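Local coordinates for DUF2235 domain-containing protein (Pseudomonas aeruginosa, PDB 4O5P) that probably hydrolyses membrane phospholipids as the type VI secretion effector Tle1, with a catalytic domain of the alpha/beta-hydrolase clan, at residues E622-Q625 with I626-G630; L479-A482 with W483-R487; F638-P641 with D642-A645; E470-I473 with R474-A478. One frame throughout, in Å; residues are numbered along the deposited sequence.

Interaction 1 (E622-Q625 with I626-G630); sequences EYSQ and IHRDG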
loop_
_atom_site.group_PDB
_atom_site.type_symbol
_atom_site.label_atom_id
_atom_site.label_comp_id
_atom_site.label_asym_id
_atom_site.label_seq_id
_atom_site.Cartn_x
_atom_site.Cartn_y
_atom_site.Cartn_z
ATOM N N GLU A 622 -18.709 -17.717 3.491
ATOM C CA GLU A 622 -18.343 -16.715 2.505
ATOM C C GLU A 622 -18.433 -17.336 1.120
ATOM O O GLU A 622 -18.987 -16.728 0.196
ATOM C CB GLU A 622 -16.921 -16.145 2.758
ATOM C CG GLU A 622 -16.826 -15.177 3.960
ATOM C CD GLU A 622 -15.489 -14.424 4.045
ATOM O OE1 GLU A 622 -14.627 -14.566 3.147
ATOM O OE2 GLU A 622 -15.297 -13.664 5.018
ATOM N N TYR A 623 -17.858 -18.533 0.977
ATOM C CA TYR A 623 -17.906 -19.234 -0.304
ATOM C C TYR A 623 -19.349 -19.337 -0.759
ATOM O O TYR A 623 -19.670 -19.039 -1.912
ATOM C CB TYR A 623 -17.298 -20.644 -0.209
ATOM C CG TYR A 623 -17.505 -21.472 -1.471
ATOM C CD1 TYR A 623 -18.717 -22.133 -1.707
ATOM C CD2 TYR A 623 -16.493 -21.613 -2.412
ATOM C CE1 TYR A 623 -18.925 -22.868 -2.849
ATOM C CE2 TYR A 623 -16.690 -22.372 -3.567
ATOM C CZ TYR A 623 -17.914 -22.993 -3.774
ATOM O OH TYR A 623 -18.152 -23.756 -4.915
ATOM N N SER A 624 -20.222 -19.781 0.143
ATOM C CA SER A 624 -21.609 -19.986 -0.244
ATOM C C SER A 624 -22.365 -18.706 -0.587
ATOM O O SER A 624 -23.129 -18.672 -1.551
ATOM C CB SER A 624 -22.356 -20.815 0.812
ATOM O OG SER A 624 -21.815 -22.135 0.867
ATOM N N GLN A 625 -22.171 -17.654 0.187
ATOM C CA GLN A 625 -22.835 -16.388 -0.123
ATOM C C GLN A 625 -22.350 -15.848 -1.478
ATOM O O GLN A 625 -23.147 -15.375 -2.286
ATOM C CB GLN A 625 -22.586 -15.374 0.996
ATOM C CG GLN A 625 -23.449 -14.108 0.925
ATOM C CD GLN A 625 -23.322 -13.278 2.185
ATOM O OE1 GLN A 625 -24.006 -13.527 3.183
ATOM N NE2 GLN A 625 -22.421 -12.307 2.158
ATOM N N ILE A 626 -21.046 -15.934 -1.730
ATOM C CA ILE A 626 -20.505 -15.451 -2.992
ATOM C C ILE A 626 -21.065 -16.277 -4.160
ATOM O O ILE A 626 -21.470 -15.727 -5.178
ATOM C CB ILE A 626 -18.967 -15.471 -2.989
ATOM C CG1 ILE A 626 -18.435 -14.368 -2.064
ATOM C CG2 ILE A 626 -18.398 -15.228 -4.400
ATOM C CD1 ILE A 626 -16.943 -14.484 -1.751
ATOM N N HIS A 627 -21.096 -17.589 -3.993
ATOM C CA HIS A 627 -21.619 -18.467 -5.029
ATOM C C HIS A 627 -23.079 -18.135 -5.338
ATOM O O HIS A 627 -23.444 -17.940 -6.499
ATOM C CB HIS A 627 -21.470 -19.918 -4.591
ATOM C CG HIS A 627 -21.446 -20.890 -5.721
ATOM N ND1 HIS A 627 -22.587 -21.287 -6.382
ATOM C CD2 HIS A 627 -20.422 -21.574 -6.287
ATOM C CE1 HIS A 627 -22.266 -22.171 -7.313
ATOM N NE2 HIS A 627 -20.960 -22.364 -7.275
ATOM N N ARG A 628 -23.901 -18.035 -4.297
ATOM C CA ARG A 628 -25.326 -17.693 -4.462
ATOM C C ARG A 628 -25.631 -16.298 -5.035
ATOM O O ARG A 628 -26.370 -16.188 -6.036
ATOM C CB ARG A 628 -26.073 -17.885 -3.136
ATOM C CG ARG A 628 -25.950 -19.290 -2.583
ATOM C CD ARG A 628 -26.915 -19.514 -1.430
ATOM N NE ARG A 628 -26.299 -20.215 -0.306
ATOM C CZ ARG A 628 -26.010 -21.513 -0.302
ATOM N NH1 ARG A 628 -26.268 -22.255 -1.371
ATOM N NH2 ARG A 628 -25.460 -22.074 0.768
ATOM N N ASP A 629 -25.116 -15.247 -4.384
ATOM C CA ASP A 629 -25.247 -13.863 -4.877
ATOM C C ASP A 629 -24.734 -13.765 -6.315
ATOM O O ASP A 629 -25.402 -13.207 -7.194
ATOM C CB ASP A 629 -24.427 -12.843 -4.050
ATOM C CG ASP A 629 -24.858 -12.715 -2.582
ATOM O OD1 ASP A 629 -25.884 -13.289 -2.145
ATOM O OD2 ASP A 629 -24.127 -12.008 -1.844
ATOM N N GLY A 630 -23.519 -14.262 -6.534
ATOM C CA GLY A 630 -22.930 -14.307 -7.859
ATOM C C GLY A 630 -23.809 -14.932 -8.938
ATOM O O GLY A 630 -24.027 -14.340 -10.006
#
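Tyr623 and His627, one helical turn apart, carry their rings side by side and pointing the same way. The near-parallel planes (29°) are slid apart, centroids 5.5 Å, and barely overlap; the nearest approach is Tyr623 OH to His627 CD2, 3.4 Å. Both side chains leave the backbone with CG opposite N (chi1 172° in Tyr623), which brings the two rings onto the same flank of the helix. The third flat group, the guanidinium of Arg628, has Ser624 O over one face, and its NH2 approaches Ser624 CB at 3.3 Å. A bend in the arginine chain at chi3 (-136°) turns the group back along the helix. Ser624 O also accepts the backbone bond from Arg628 N, 2.9 Å. On another flank, Gln625 and Asp629 cross at a slant, Gln625 CG lying 3.5 Å from Asp629 OD2.

The polar ends look outward for partners. Tyr623 OH bonds to Asp585 O and His627 NE2 to Tyr586 O, while Tyr586 also stacks on the imidazole and Phe678 and Phe682 meet the tyrosine ring. Asp629 forms a salt bridge with Arg474.

Within helix 616-637 the aromatic pair thus makes little ring-to-ring contact of its own. The two polar bonds tether the ring ends to main-chain carbonyls of helix 571-587, while the surrounding aromatic packing would limit ring rotation.

Interaction 2 (L479-A482 with W483-R487); sequences LITA and WRIDR
From Leu479 to Ile485 the chain keeps i to i+4 helical bonds, such as Arg484 N to Ile480 O at 2.9 Å, but Ile485 N also makes a weak bond to Ala482 O at 3.3 Å as the end of helix 469-487 nears. Ile480 and Arg484 form the main side-chain contact. The isoleucine passes under the guanidinium, with Ile480 CG1 3.6 Å from its plane and toward the rim, and Ile480 CD1 3.3 Å from Arg484 NH2. Having CG1 opposite the backbone N (chi1 -166°) directs this branch of the isoleucine to the arginine. Arg484 NH1 bonds to Gln340.

One turn on, Arg487 CB sits 3.7 Å above one face of the Trp483 ring, again toward its rim. Arg487 NH1 bridges to Asp486 OD1 at 2.9 Å; OD1 lies close to the guanidinium plane, while NH1 comes to the carboxylate from its anti side, 33° out of that plane. Asp656 takes both Trp483 NE1 and Arg487 NH2, and Lys495 is a second partner of Asp486 OD1.

Both arginines are buried. Arg484 lies against Ile480 and has neutral Gln340 as a polar partner, whereas the carboxylates of Asp486 and Asp656 would be expected to stabilise the cation of Arg487.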
loop_
_atom_site.group_PDB
_atom_site.type_symbol
_atom_site.label_atom_id
_atom_site.label_comp_id
_atom_site.label_asym_id
_atom_site.label_seq_id
_atom_site.Cartn_x
_atom_site.Cartn_y
_atom_site.Cartn_z
ATOM N N LEU A 479 -21.032 -9.068 -8.060
ATOM C CA LEU A 479 -21.074 -8.599 -9.455
ATOM C C LEU A 479 -19.907 -9.128 -10.293
ATOM O O LEU A 479 -20.100 -9.678 -11.396
ATOM C CB LEU A 479 -21.144 -7.066 -9.507
ATOM C CG LEU A 479 -21.060 -6.362 -10.862
ATOM C CD1 LEU A 479 -22.111 -6.906 -11.835
ATOM C CD2 LEU A 479 -21.227 -4.842 -10.662
ATOM N N ILE A 480 -18.693 -8.994 -9.777
ATOM C CA ILE A 480 -17.563 -9.495 -10.555
ATOM C C ILE A 480 -17.576 -11.038 -10.629
ATOM O O ILE A 480 -17.169 -11.622 -11.635
ATOM C CB ILE A 480 -16.217 -8.915 -10.070
ATOM C CG1 ILE A 480 -15.126 -9.169 -11.109
ATOM C CG2 ILE A 480 -15.844 -9.484 -8.726
ATOM C CD1 ILE A 480 -13.788 -8.448 -10.830
ATOM N N THR A 481 -18.082 -11.688 -9.581
ATOM C CA THR A 481 -18.298 -13.138 -9.641
ATOM C C THR A 481 -19.251 -13.475 -10.792
ATOM O O THR A 481 -18.966 -14.361 -11.606
ATOM C CB THR A 481 -18.898 -13.680 -8.326
ATOM O OG1 THR A 481 -17.953 -13.516 -7.257
ATOM C CG2 THR A 481 -19.244 -15.177 -8.467
ATOM N N ALA A 482 -20.384 -12.768 -10.850
ATOM C CA ALA A 482 -21.351 -12.948 -11.935
ATOM C C ALA A 482 -20.693 -12.806 -13.303
ATOM O O ALA A 482 -20.944 -13.612 -14.193
ATOM C CB ALA A 482 -22.518 -11.964 -11.798
ATOM N N TRP A 483 -19.840 -11.795 -13.469
ATOM C CA TRP A 483 -19.107 -11.627 -14.728
ATOM C C TRP A 483 -18.157 -12.791 -15.026
ATOM O O TRP A 483 -18.038 -13.221 -16.177
ATOM C CB TRP A 483 -18.319 -10.320 -14.707
ATOM C CG TRP A 483 -17.450 -10.080 -15.917
ATOM C CD1 TRP A 483 -17.803 -9.428 -17.066
ATOM C CD2 TRP A 483 -16.069 -10.439 -16.070
ATOM N NE1 TRP A 483 -16.719 -9.363 -17.928
ATOM C CE2 TRP A 483 -15.650 -9.987 -17.344
ATOM C CE3 TRP A 483 -15.150 -11.123 -15.261
ATOM C CZ2 TRP A 483 -14.356 -10.190 -17.823
ATOM C CZ3 TRP A 483 -13.863 -11.313 -15.732
ATOM C CH2 TRP A 483 -13.478 -10.844 -17.001
ATOM N N ARG A 484 -17.480 -13.292 -13.993
ATOM C CA ARG A 484 -16.595 -14.450 -14.153
ATOM C C ARG A 484 -17.355 -15.724 -14.508
ATOM O O ARG A 484 -16.818 -16.569 -15.212
ATOM C CB ARG A 484 -15.753 -14.711 -12.893
ATOM C CG ARG A 484 -14.707 -13.661 -12.602
ATOM C CD ARG A 484 -14.147 -13.814 -11.176
ATOM N NE ARG A 484 -13.285 -12.669 -10.896
ATOM C CZ ARG A 484 -13.132 -12.135 -9.695
ATOM N NH1 ARG A 484 -13.758 -12.658 -8.649
ATOM N NH2 ARG A 484 -12.345 -11.090 -9.548
ATOM N N ILE A 485 -18.586 -15.885 -14.023
ATOM C CA ILE A 485 -19.331 -17.111 -14.348
ATOM C C ILE A 485 -19.451 -17.256 -15.883
ATOM O O ILE A 485 -19.374 -18.365 -16.432
ATOM C CB ILE A 485 -20.725 -17.157 -13.678
ATOM C CG1 ILE A 485 -20.589 -17.298 -12.158
ATOM C CG2 ILE A 485 -21.559 -18.323 -14.219
ATOM C CD1 ILE A 485 -21.890 -16.987 -11.413
ATOM N N ASP A 486 -19.624 -16.132 -16.575
ATOM C CA ASP A 486 -19.637 -16.188 -18.031
ATOM C C ASP A 486 -18.243 -16.168 -18.648
ATOM O O ASP A 486 -17.904 -17.074 -19.397
ATOM C CB ASP A 486 -20.525 -15.106 -18.646
ATOM C CG ASP A 486 -20.654 -15.261 -20.140
ATOM O OD1 ASP A 486 -19.818 -14.680 -20.877
ATOM O OD2 ASP A 486 -21.583 -15.979 -20.582
ATOM N N ARG A 487 -17.429 -15.156 -18.344
ATOM C CA ARG A 487 -16.144 -15.010 -19.030
ATOM C C ARG A 487 -15.063 -16.047 -18.650
ATOM O O ARG A 487 -14.163 -16.308 -19.439
ATOM C CB ARG A 487 -15.578 -13.595 -18.838
ATOM C CG ARG A 487 -15.958 -12.587 -19.930
ATOM C CD ARG A 487 -17.462 -12.253 -19.992
ATOM N NE ARG A 487 -17.666 -11.121 -20.907
ATOM C CZ ARG A 487 -18.435 -11.149 -21.994
ATOM N NH1 ARG A 487 -19.115 -12.253 -22.318
ATOM N NH2 ARG A 487 -18.514 -10.078 -22.765
#

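Interaction 3 (F638-P641 with D642-A645); sequences FSAP and DRVA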
loop_
_atom_site.group_PDB
_atom_site.type_symbol
_atom_site.label_atom_id
_atom_site.label_comp_id
_atom_site.label_asym_id
_atom_site.label_seq_id
_atom_site.Cartn_x
_atom_site.Cartn_y
_atom_site.Cartn_z
ATOM N N PHE A 638 -26.507 -11.527 -17.854
ATOM C CA PHE A 638 -26.537 -12.196 -19.145
ATOM C C PHE A 638 -27.910 -12.842 -19.320
ATOM O O PHE A 638 -28.484 -13.350 -18.357
ATOM C CB PHE A 638 -25.429 -13.271 -19.239
ATOM C CG PHE A 638 -24.034 -12.728 -19.064
ATOM C CD1 PHE A 638 -23.478 -12.593 -17.794
ATOM C CD2 PHE A 638 -23.287 -12.332 -20.163
ATOM C CE1 PHE A 638 -22.199 -12.080 -17.640
ATOM C CE2 PHE A 638 -22.023 -11.816 -20.012
ATOM C CZ PHE A 638 -21.474 -11.694 -18.744
ATOM N N SER A 639 -28.446 -12.814 -20.534
ATOM C CA SER A 639 -29.716 -13.492 -20.796
ATOM C C SER A 639 -29.428 -14.966 -21.022
ATOM O O SER A 639 -30.220 -15.831 -20.649
ATOM C CB SER A 639 -30.421 -12.888 -22.009
ATOM O OG SER A 639 -29.500 -12.659 -23.062
ATOM N N ALA A 640 -28.268 -15.238 -21.613
ATOM C CA ALA A 640 -27.797 -16.598 -21.849
ATOM C C ALA A 640 -26.281 -16.519 -21.972
ATOM O O ALA A 640 -25.729 -15.417 -21.953
ATOM C CB ALA A 640 -28.420 -17.151 -23.134
ATOM N N PRO A 641 -25.601 -17.678 -22.070
ATOM C CA PRO A 641 -24.162 -17.665 -22.351
ATOM C C PRO A 641 -23.766 -16.702 -23.477
ATOM O O PRO A 641 -24.397 -16.677 -24.539
ATOM C CB PRO A 641 -23.892 -19.113 -22.759
ATOM C CG PRO A 641 -24.825 -19.897 -21.880
ATOM C CD PRO A 641 -26.056 -19.029 -21.680
ATOM N N ASP A 642 -22.734 -15.905 -23.219
ATOM C CA ASP A 642 -22.246 -14.895 -24.159
ATOM C C ASP A 642 -23.259 -13.862 -24.625
ATOM O O ASP A 642 -23.011 -13.165 -25.609
ATOM C CB ASP A 642 -21.623 -15.546 -25.384
ATOM C CG ASP A 642 -20.145 -15.546 -25.321
ATOM O OD1 ASP A 642 -19.608 -16.431 -24.633
ATOM O OD2 ASP A 642 -19.513 -14.654 -25.935
ATOM N N ARG A 643 -24.389 -13.759 -23.936
ATOM C CA ARG A 643 -25.410 -12.786 -24.313
ATOM C C ARG A 643 -25.765 -11.840 -23.170
ATOM O O ARG A 643 -26.566 -12.180 -22.289
ATOM C CB ARG A 643 -26.667 -13.492 -24.806
ATOM C CG ARG A 643 -26.507 -14.168 -26.151
ATOM C CD ARG A 643 -27.788 -14.881 -26.536
ATOM N NE ARG A 643 -27.839 -15.132 -27.973
ATOM C CZ ARG A 643 -28.965 -15.229 -28.675
ATOM N NH1 ARG A 643 -30.139 -15.111 -28.073
ATOM N NH2 ARG A 643 -28.914 -15.448 -29.981
ATOM N N VAL A 644 -25.188 -10.642 -23.212
ATOM C CA VAL A 644 -25.427 -9.635 -22.182
ATOM C C VAL A 644 -26.883 -9.188 -22.208
ATOM O O VAL A 644 -27.444 -8.971 -23.275
ATOM C CB VAL A 644 -24.486 -8.429 -22.379
ATOM C CG1 VAL A 644 -24.780 -7.338 -21.367
ATOM C CG2 VAL A 644 -23.034 -8.891 -22.247
ATOM N N ALA A 645 -27.509 -9.091 -21.039
ATOM C CA ALA A 645 -28.877 -8.610 -20.959
ATOM C C ALA A 645 -28.951 -7.163 -21.452
ATOM O O ALA A 645 -27.991 -6.419 -21.302
ATOM C CB ALA A 645 -29.386 -8.712 -19.538
#
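Arg643 O is gripped twice by Ser639: Ser639 N donates at 2.6 Å nearly straight down the C=O direction, and Ser639 OG donates at 3.1 Å from above the carbonyl plane. The hydroxyl reaches it because chi1 of 44° sets OG between the backbone N and carbonyl carbon. In return, Arg643 N bonds to Ala640 O at 2.9 Å, closing a type II turn with Pro641 and Asp642 at its corners. Ser639 and Ala640 both lie opposite Arg643, which makes this a classic beta bulge.

Around this polar centre the side chains touch lightly. Ala640 CB and Arg643 CD are 4.1 Å apart on the same side of the ladder. Phe638 CE2 meets Val644 CG2 at 3.8 Å, the two side chains crossing at an angle, and Arg643 O lies near the plane of the phenyl ring at its edge. Phe638 also meets the ring of Tyr634 and packs on Asp486 and Arg487. Asp642 OD1 pairs with Lys495, and Asp642 N bonds to Asp486.

With its N and OG both on Arg643 O, Ser639 ties the bulge by backbone and side chain, next to the bond that closes the turn, while the buried Phe638 ring packs against Val644 and the end of helix 469-487.

Interaction 4 (E470-I473 with R474-A478); sequences EEVI and RRETA
Thr477 grips Ile473 O with two donors, its hydroxyl OG1 at 2.6 Å and its backbone N at 2.9 Å, and they approach from opposite faces of the carbonyl plane. The threonine torsion explains the pairing: at chi1 -61° the hydroxyl sits beside its own backbone N and leans back over the preceding turn. The methyl CG2 of Ile473 lies 3.8 Å from Thr477 OG1, the two side chains slanting across each other.

On a different flank Val472 and Glu476 run alongside, with Val472 CG1 4.1 Å from Glu476 CG; the same CG comes within 3.2 Å of Val472 O. The glutamate then bends at chi2 (-60°), and its carboxylate leads away. Glu471 and Arg474 also lie side by side with their planes 57° apart, but Glu471 OE1 and Arg474 NH1 are 4.4 Å from each other, beyond a salt bridge, so any attraction is longer-range.

The second shell holds the charged ends. Glu476 OE1 accepts bonds from His338 and Trp460, and OE2 from Gln463, which also receives Arg475 NH1; together they fix the buried carboxylate. Glu470 is bridged to Arg350, and Arg474 NE to Asp629 on helix 616-637.

The doubly engaged carbonyl is the familiar way a threonine within an alpha-helix satisfies its hydroxyl on the turn before it. Here that helix, 469-487, is wedged in the fold: Val472 packs on strand 7-10 of the large mixed sheet, while Thr477 and Ala478 face helix 616-637.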
loop_
_atom_site.group_PDB
_atom_site.type_symbol
_atom_site.label_atom_id
_atom_site.label_comp_id
_atom_site.label_asym_id
_atom_site.label_seq_id
_atom_site.Cartn_x
_atom_site.Cartn_y
_atom_site.Cartn_z
ATOM N N GLU A 470 -18.880 -2.880 4.122
ATOM C CA GLU A 470 -19.095 -4.328 4.109
ATOM C C GLU A 470 -20.131 -4.767 3.064
ATOM O O GLU A 470 -19.907 -5.712 2.305
ATOM C CB GLU A 470 -19.511 -4.819 5.500
ATOM C CG GLU A 470 -18.430 -4.696 6.567
ATOM C CD GLU A 470 -18.496 -3.408 7.374
ATOM O OE1 GLU A 470 -18.931 -2.363 6.834
ATOM O OE2 GLU A 470 -18.094 -3.443 8.566
ATOM N N GLU A 471 -21.261 -4.077 3.019
ATOM C CA GLU A 471 -22.315 -4.447 2.090
ATOM C C GLU A 471 -21.941 -4.147 0.653
ATOM O O GLU A 471 -22.344 -4.884 -0.263
ATOM C CB GLU A 471 -23.610 -3.716 2.441
ATOM C CG GLU A 471 -24.214 -4.182 3.750
ATOM C CD GLU A 471 -24.671 -5.632 3.713
ATOM O OE1 GLU A 471 -24.926 -6.189 2.616
ATOM O OE2 GLU A 471 -24.767 -6.242 4.798
ATOM N N VAL A 472 -21.190 -3.061 0.454
ATOM C CA VAL A 472 -20.748 -2.700 -0.880
ATOM C C VAL A 472 -19.785 -3.777 -1.375
ATOM O O VAL A 472 -19.824 -4.166 -2.539
ATOM C CB VAL A 472 -20.109 -1.272 -0.933
ATOM C CG1 VAL A 472 -19.340 -1.068 -2.217
ATOM C CG2 VAL A 472 -21.190 -0.195 -0.818
ATOM N N ILE A 473 -18.936 -4.269 -0.483
ATOM C CA ILE A 473 -18.010 -5.334 -0.847
ATOM C C ILE A 473 -18.747 -6.641 -1.156
ATOM O O ILE A 473 -18.409 -7.330 -2.128
ATOM C CB ILE A 473 -16.918 -5.535 0.231
ATOM C CG1 ILE A 473 -15.982 -4.336 0.233
ATOM C CG2 ILE A 473 -16.113 -6.834 -0.001
ATOM C CD1 ILE A 473 -14.850 -4.469 1.205
ATOM N N ARG A 474 -19.737 -6.989 -0.337
ATOM C CA ARG A 474 -20.531 -8.190 -0.593
ATOM C C ARG A 474 -21.134 -8.122 -2.000
ATOM O O ARG A 474 -20.972 -9.049 -2.817
ATOM C CB ARG A 474 -21.658 -8.341 0.454
ATOM C CG ARG A 474 -22.668 -9.438 0.100
ATOM C CD ARG A 474 -23.863 -9.573 1.054
ATOM N NE ARG A 474 -24.670 -10.736 0.645
ATOM C CZ ARG A 474 -25.859 -11.068 1.149
ATOM N NH1 ARG A 474 -26.440 -10.334 2.098
ATOM N NH2 ARG A 474 -26.482 -12.143 0.690
ATOM N N ARG A 475 -21.796 -7.008 -2.293
ATOM C CA ARG A 475 -22.509 -6.885 -3.564
ATOM C C ARG A 475 -21.585 -6.756 -4.790
ATOM O O ARG A 475 -21.836 -7.371 -5.824
ATOM C CB ARG A 475 -23.545 -5.741 -3.494
ATOM C CG ARG A 475 -24.487 -5.694 -4.711
ATOM C CD ARG A 475 -25.616 -4.664 -4.546
ATOM N NE ARG A 475 -26.549 -4.713 -5.672
ATOM C CZ ARG A 475 -26.385 -4.032 -6.807
ATOM N NH1 ARG A 475 -25.323 -3.257 -6.961
ATOM N NH2 ARG A 475 -27.273 -4.125 -7.795
ATOM N N GLU A 476 -20.494 -5.999 -4.664
ATOM C CA GLU A 476 -19.544 -5.849 -5.768
ATOM C C GLU A 476 -18.765 -7.137 -6.028
ATOM O O GLU A 476 -18.418 -7.450 -7.183
ATOM C CB GLU A 476 -18.600 -4.660 -5.508
ATOM C CG GLU A 476 -19.332 -3.330 -5.638
ATOM C CD GLU A 476 -19.906 -3.151 -7.035
ATOM O OE1 GLU A 476 -19.232 -3.576 -8.018
ATOM O OE2 GLU A 476 -21.015 -2.565 -7.152
ATOM N N THR A 477 -18.541 -7.907 -4.964
ATOM C CA THR A 477 -17.859 -9.199 -5.111
ATOM C C THR A 477 -18.795 -10.068 -5.904
ATOM O O THR A 477 -18.358 -10.769 -6.819
ATOM C CB THR A 477 -17.551 -9.871 -3.781
ATOM O OG1 THR A 477 -16.680 -9.023 -3.013
ATOM C CG2 THR A 477 -16.811 -11.213 -4.027
ATOM N N ALA A 478 -20.084 -9.991 -5.560
ATOM C CA ALA A 478 -21.113 -10.742 -6.287
ATOM C C ALA A 478 -21.166 -10.358 -7.764
ATOM O O ALA A 478 -21.349 -11.222 -8.621
ATOM C CB ALA A 478 -22.476 -10.556 -5.635
#

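Along the chain the contacts come in series, as interactions 4, 2, 1 and 3; none nests in or crosses another. Interactions 4 and 2 are successive lengths of helix 469-487, interaction 1 lies on helix 616-637, and interaction 3 is the tight reversal after it, the one contact that closes a turn. The chain returns more than a hundred residues later with helix 616-637, which runs in broadly the same sense but inclined to the first. Interaction 1 touches both 4, through a salt bridge and packing, and 2, where Gly630 and Ile626 pack on Thr481 and Ala482. At the far end 470-478 is out of touch with 638-645, which meets 483-487 instead.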